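Local coordinates for transcriptional regulator (Pyrococcus horikoshii, PDB 1UDD), which is a transcriptional regulator by name, an all-helical member of the TenA family whose precise role is not established, at residues A[27-39]-A[150-163]. Residues are numbered along the deposited sequence; the frame is centred on the assembly and turned at random.
Sequences VQLYSGTLPLEKF and KLRDNPIKIYREWG
Tyr159 lies against the loop 32-35 and the two helices it joins, its hydroxyl donating to Leu34 O (OH to O 2.9 Å). At that oxygen the C=O...donor angle is 118° and the donor stands well above the carbonyl plane, so the bond is not aimed at a lone pair. Leu29 CD2 covers one face of the Tyr159 ring, 4.0 Å from its centroid in a CH-pi contact, and Ile156 CG2 from the same segment as Tyr159 covers the opposite face. With CG anti to its backbone N, Leu29 spreads its methyls over two rings: CD1 sits 3.8 Å from the centroid of the six-membered ring of Trp162. Phe39 ties these aromatics together. It receives the edge of Tyr159 on its face, CD2 to Tyr159 CE1 being 3.5 Å, and turns its own edge toward the five-membered ring of Trp162, the planes lying at 88°. Tyr30 completes the cluster, its CE1 3.5 Å from Trp162 CZ3 and its CE2 side against Leu151 CD1.

Beside the rings, Asn154 ND2 gives a weak hydrogen bond to Tyr30 O (3.1 Å), near the end of helix 24-31. The amide's other end is held within its own segment: OD1 accepts from Ile156 N at 2.8 Å, in the carbonyl plane, forming an Asx turn. Gly32, the first residue past helix 24-31, has positive phi, and its CA lies against the Asn154 amide and Pro155 CD. Farther out, Leu90 of helix 82-93 packs on Phe39, Ile158 and Trp162, while Tyr166 meets Trp162 edge-to-face. Helices 27-31 and 157-163 cross at -106°, their axes 9.5 Å apart, and the aromatic cluster joins the connection between helices 24-31 and 36-63 to that between helices 148-151 and 157-164 within the all-helical TenA fold.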
# COMPACT_ATOMS: atom_id res chain seq x y z
N VAL A 27 -6.58 -35.57 -9.27
CA VAL A 27 -6.37 -36.98 -9.55
C VAL A 27 -6.59 -37.29 -11.02
O VAL A 27 -5.79 -37.99 -11.65
CB VAL A 27 -7.31 -37.86 -8.71
CG1 VAL A 27 -7.09 -39.33 -9.07
CG2 VAL A 27 -7.05 -37.65 -7.24
N GLN A 28 -7.66 -36.75 -11.60
CA GLN A 28 -7.94 -37.02 -13.00
C GLN A 28 -6.99 -36.35 -13.97
O GLN A 28 -6.71 -36.88 -15.05
CB GLN A 28 -9.38 -36.63 -13.33
CG GLN A 28 -10.39 -37.62 -12.80
CD GLN A 28 -11.81 -37.25 -13.16
OE1 GLN A 28 -12.08 -36.76 -14.26
NE2 GLN A 28 -12.72 -37.48 -12.23
N LEU A 29 -6.47 -35.19 -13.58
CA LEU A 29 -5.55 -34.47 -14.44
C LEU A 29 -4.26 -35.27 -14.55
O LEU A 29 -3.70 -35.43 -15.63
CB LEU A 29 -5.24 -33.07 -13.87
CG LEU A 29 -4.84 -31.94 -14.84
CD1 LEU A 29 -4.35 -30.75 -14.02
CD2 LEU A 29 -3.75 -32.38 -15.80
N TYR A 30 -3.79 -35.78 -13.41
CA TYR A 30 -2.55 -36.54 -13.39
C TYR A 30 -2.67 -37.96 -13.93
O TYR A 30 -1.71 -38.51 -14.45
CB TYR A 30 -1.94 -36.54 -11.98
CG TYR A 30 -1.13 -35.29 -11.67
CD1 TYR A 30 -1.76 -34.08 -11.34
CD2 TYR A 30 0.26 -35.30 -11.77
CE1 TYR A 30 -1.01 -32.91 -11.13
CE2 TYR A 30 1.01 -34.15 -11.56
CZ TYR A 30 0.38 -32.96 -11.24
OH TYR A 30 1.15 -31.82 -11.08
N SER A 31 -3.85 -38.56 -13.81
CA SER A 31 -4.03 -39.91 -14.32
C SER A 31 -4.20 -39.84 -15.84
O SER A 31 -3.79 -40.74 -16.56
CB SER A 31 -5.25 -40.58 -13.70
OG SER A 31 -6.44 -39.94 -14.16
N GLY A 32 -4.81 -38.76 -16.31
CA GLY A 32 -5.03 -38.58 -17.73
C GLY A 32 -6.49 -38.74 -18.08
O GLY A 32 -6.88 -38.72 -19.24
N THR A 33 -7.31 -38.88 -17.04
CA THR A 33 -8.74 -39.08 -17.18
C THR A 33 -9.57 -37.80 -17.27
O THR A 33 -10.72 -37.81 -17.73
CB THR A 33 -9.23 -39.93 -15.99
OG1 THR A 33 -8.90 -41.30 -16.23
CG2 THR A 33 -10.72 -39.79 -15.78
N LEU A 34 -9.00 -36.68 -16.84
CA LEU A 34 -9.72 -35.42 -16.87
C LEU A 34 -10.24 -35.08 -18.28
O LEU A 34 -9.51 -35.19 -19.27
CB LEU A 34 -8.82 -34.28 -16.37
CG LEU A 34 -9.57 -32.95 -16.16
CD1 LEU A 34 -10.44 -33.08 -14.93
CD2 LEU A 34 -8.59 -31.78 -16.01
N PRO A 35 -11.52 -34.69 -18.38
CA PRO A 35 -12.08 -34.33 -19.69
C PRO A 35 -11.42 -33.03 -20.15
O PRO A 35 -11.49 -32.01 -19.45
CB PRO A 35 -13.57 -34.16 -19.39
CG PRO A 35 -13.80 -35.09 -18.23
CD PRO A 35 -12.58 -34.83 -17.37
N LEU A 36 -10.79 -33.06 -21.32
CA LEU A 36 -10.09 -31.91 -21.87
C LEU A 36 -10.84 -30.59 -21.74
O LEU A 36 -10.22 -29.53 -21.74
CB LEU A 36 -9.77 -32.16 -23.35
CG LEU A 36 -8.77 -31.19 -23.99
CD1 LEU A 36 -7.49 -31.18 -23.18
CD2 LEU A 36 -8.49 -31.61 -25.43
N GLU A 37 -12.16 -30.66 -21.62
CA GLU A 37 -12.96 -29.45 -21.48
C GLU A 37 -12.77 -28.79 -20.13
O GLU A 37 -12.78 -27.57 -20.02
CB GLU A 37 -14.44 -29.74 -21.69
CG GLU A 37 -14.85 -29.83 -23.15
CD GLU A 37 -14.32 -28.67 -23.98
OE1 GLU A 37 -13.17 -28.74 -24.45
OE2 GLU A 37 -15.07 -27.67 -24.15
N LYS A 38 -12.62 -29.62 -19.10
CA LYS A 38 -12.42 -29.13 -17.74
C LYS A 38 -11.04 -28.51 -17.59
O LYS A 38 -10.86 -27.55 -16.85
CB LYS A 38 -12.61 -30.25 -16.72
CG LYS A 38 -14.03 -30.77 -16.66
CD LYS A 38 -14.25 -31.70 -15.49
CE LYS A 38 -15.74 -31.84 -15.22
NZ LYS A 38 -16.03 -32.66 -14.01
N PHE A 39 -10.07 -29.06 -18.31
CA PHE A 39 -8.70 -28.54 -18.25
C PHE A 39 -8.68 -27.14 -18.86
O PHE A 39 -8.04 -26.23 -18.32
CB PHE A 39 -7.74 -29.46 -19.00
CG PHE A 39 -6.29 -29.08 -18.87
CD1 PHE A 39 -5.68 -28.99 -17.62
CD2 PHE A 39 -5.52 -28.85 -20.01
CE1 PHE A 39 -4.33 -28.67 -17.50
CE2 PHE A 39 -4.16 -28.54 -19.90
CZ PHE A 39 -3.56 -28.45 -18.64
N LYS A 150 1.57 -41.77 -11.84
CA LYS A 150 0.44 -41.60 -12.75
C LYS A 150 0.82 -40.68 -13.90
O LYS A 150 0.36 -40.85 -15.04
CB LYS A 150 -0.75 -40.95 -12.04
CG LYS A 150 -1.40 -41.73 -10.92
CD LYS A 150 -2.69 -41.02 -10.50
CE LYS A 150 -3.38 -41.73 -9.36
NZ LYS A 150 -2.52 -41.74 -8.14
N LEU A 151 1.66 -39.69 -13.61
CA LEU A 151 2.07 -38.74 -14.63
C LEU A 151 2.93 -39.42 -15.68
O LEU A 151 2.63 -39.33 -16.87
CB LEU A 151 2.83 -37.58 -13.99
CG LEU A 151 2.87 -36.26 -14.78
CD1 LEU A 151 3.64 -35.25 -13.99
CD2 LEU A 151 3.51 -36.46 -16.14
N ARG A 152 3.98 -40.10 -15.24
CA ARG A 152 4.89 -40.78 -16.16
C ARG A 152 4.15 -41.83 -16.99
O ARG A 152 4.73 -42.46 -17.87
CB ARG A 152 6.05 -41.44 -15.40
CG ARG A 152 5.69 -42.72 -14.64
CD ARG A 152 6.94 -43.60 -14.41
NE ARG A 152 7.42 -43.60 -13.03
CZ ARG A 152 7.86 -42.53 -12.37
NH1 ARG A 152 7.89 -41.34 -12.96
NH2 ARG A 152 8.29 -42.66 -11.12
N ASP A 153 2.86 -41.99 -16.73
CA ASP A 153 2.07 -42.97 -17.44
C ASP A 153 0.79 -42.36 -18.02
O ASP A 153 -0.07 -43.09 -18.52
CB ASP A 153 1.74 -44.11 -16.49
CG ASP A 153 1.43 -45.39 -17.21
OD1 ASP A 153 0.35 -45.49 -17.82
OD2 ASP A 153 2.29 -46.30 -17.17
N ASN A 154 0.67 -41.04 -17.97
CA ASN A 154 -0.50 -40.34 -18.48
C ASN A 154 -0.58 -40.40 -20.01
O ASN A 154 0.38 -40.05 -20.71
CB ASN A 154 -0.48 -38.88 -18.02
CG ASN A 154 -1.80 -38.15 -18.28
OD1 ASN A 154 -2.37 -38.23 -19.37
ND2 ASN A 154 -2.28 -37.42 -17.28
N PRO A 155 -1.72 -40.84 -20.55
CA PRO A 155 -1.93 -40.94 -22.00
C PRO A 155 -1.89 -39.61 -22.77
O PRO A 155 -1.37 -39.54 -23.89
CB PRO A 155 -3.30 -41.60 -22.11
CG PRO A 155 -3.40 -42.38 -20.84
CD PRO A 155 -2.85 -41.43 -19.82
N ILE A 156 -2.42 -38.56 -22.15
CA ILE A 156 -2.50 -37.24 -22.76
C ILE A 156 -1.23 -36.38 -22.67
O ILE A 156 -0.88 -35.87 -21.60
CB ILE A 156 -3.68 -36.47 -22.16
CG1 ILE A 156 -4.91 -37.39 -22.10
CG2 ILE A 156 -3.98 -35.24 -22.99
CD1 ILE A 156 -6.17 -36.77 -21.52
N LYS A 157 -0.57 -36.19 -23.82
CA LYS A 157 0.67 -35.42 -23.89
C LYS A 157 0.65 -34.03 -23.26
O LYS A 157 1.62 -33.63 -22.61
CB LYS A 157 1.15 -35.29 -25.34
CG LYS A 157 2.47 -34.54 -25.49
CD LYS A 157 3.10 -34.76 -26.86
CE LYS A 157 4.53 -34.24 -26.90
NZ LYS A 157 5.31 -34.72 -28.09
N ILE A 158 -0.43 -33.29 -23.48
CA ILE A 158 -0.54 -31.95 -22.93
C ILE A 158 -0.50 -32.00 -21.40
O ILE A 158 0.19 -31.19 -20.77
CB ILE A 158 -1.84 -31.25 -23.39
CG1 ILE A 158 -1.74 -30.91 -24.88
CG2 ILE A 158 -2.06 -29.96 -22.59
CD1 ILE A 158 -2.93 -30.16 -25.42
N TYR A 159 -1.22 -32.95 -20.82
CA TYR A 159 -1.23 -33.10 -19.37
C TYR A 159 0.17 -33.46 -18.88
O TYR A 159 0.61 -32.99 -17.84
CB TYR A 159 -2.21 -34.19 -18.94
CG TYR A 159 -3.66 -33.86 -19.18
CD1 TYR A 159 -4.04 -32.60 -19.64
CD2 TYR A 159 -4.65 -34.81 -18.94
CE1 TYR A 159 -5.39 -32.30 -19.86
CE2 TYR A 159 -5.99 -34.52 -19.16
CZ TYR A 159 -6.35 -33.27 -19.63
OH TYR A 159 -7.68 -33.00 -19.89
N ARG A 160 0.87 -34.30 -19.64
CA ARG A 160 2.21 -34.71 -19.23
C ARG A 160 3.17 -33.53 -19.25
O ARG A 160 3.94 -33.34 -18.31
CB ARG A 160 2.77 -35.80 -20.14
CG ARG A 160 2.12 -37.16 -20.00
CD ARG A 160 3.05 -38.26 -20.50
NE ARG A 160 3.49 -38.02 -21.87
CZ ARG A 160 2.76 -38.27 -22.95
NH1 ARG A 160 1.54 -38.78 -22.82
NH2 ARG A 160 3.24 -38.01 -24.15
N GLU A 161 3.13 -32.74 -20.31
CA GLU A 161 4.01 -31.59 -20.41
C GLU A 161 3.70 -30.69 -19.22
O GLU A 161 4.59 -30.31 -18.46
CB GLU A 161 3.75 -30.83 -21.71
CG GLU A 161 3.71 -31.70 -22.97
CD GLU A 161 3.53 -30.88 -24.24
OE1 GLU A 161 4.52 -30.27 -24.70
OE2 GLU A 161 2.40 -30.83 -24.78
N TRP A 162 2.42 -30.39 -19.05
CA TRP A 162 1.95 -29.54 -17.96
C TRP A 162 2.49 -29.99 -16.60
O TRP A 162 3.03 -29.20 -15.84
CB TRP A 162 0.42 -29.54 -17.92
CG TRP A 162 -0.13 -28.67 -16.84
CD1 TRP A 162 -0.35 -27.33 -16.89
CD2 TRP A 162 -0.48 -29.09 -15.51
NE1 TRP A 162 -0.82 -26.87 -15.68
CE2 TRP A 162 -0.90 -27.94 -14.82
CE3 TRP A 162 -0.47 -30.32 -14.85
CZ2 TRP A 162 -1.32 -27.98 -13.47
CZ3 TRP A 162 -0.88 -30.37 -13.51
CH2 TRP A 162 -1.31 -29.19 -12.84
N GLY A 163 2.34 -31.28 -16.31
CA GLY A 163 2.78 -31.80 -15.03
C GLY A 163 4.27 -31.84 -14.76
O GLY A 163 4.71 -31.48 -13.66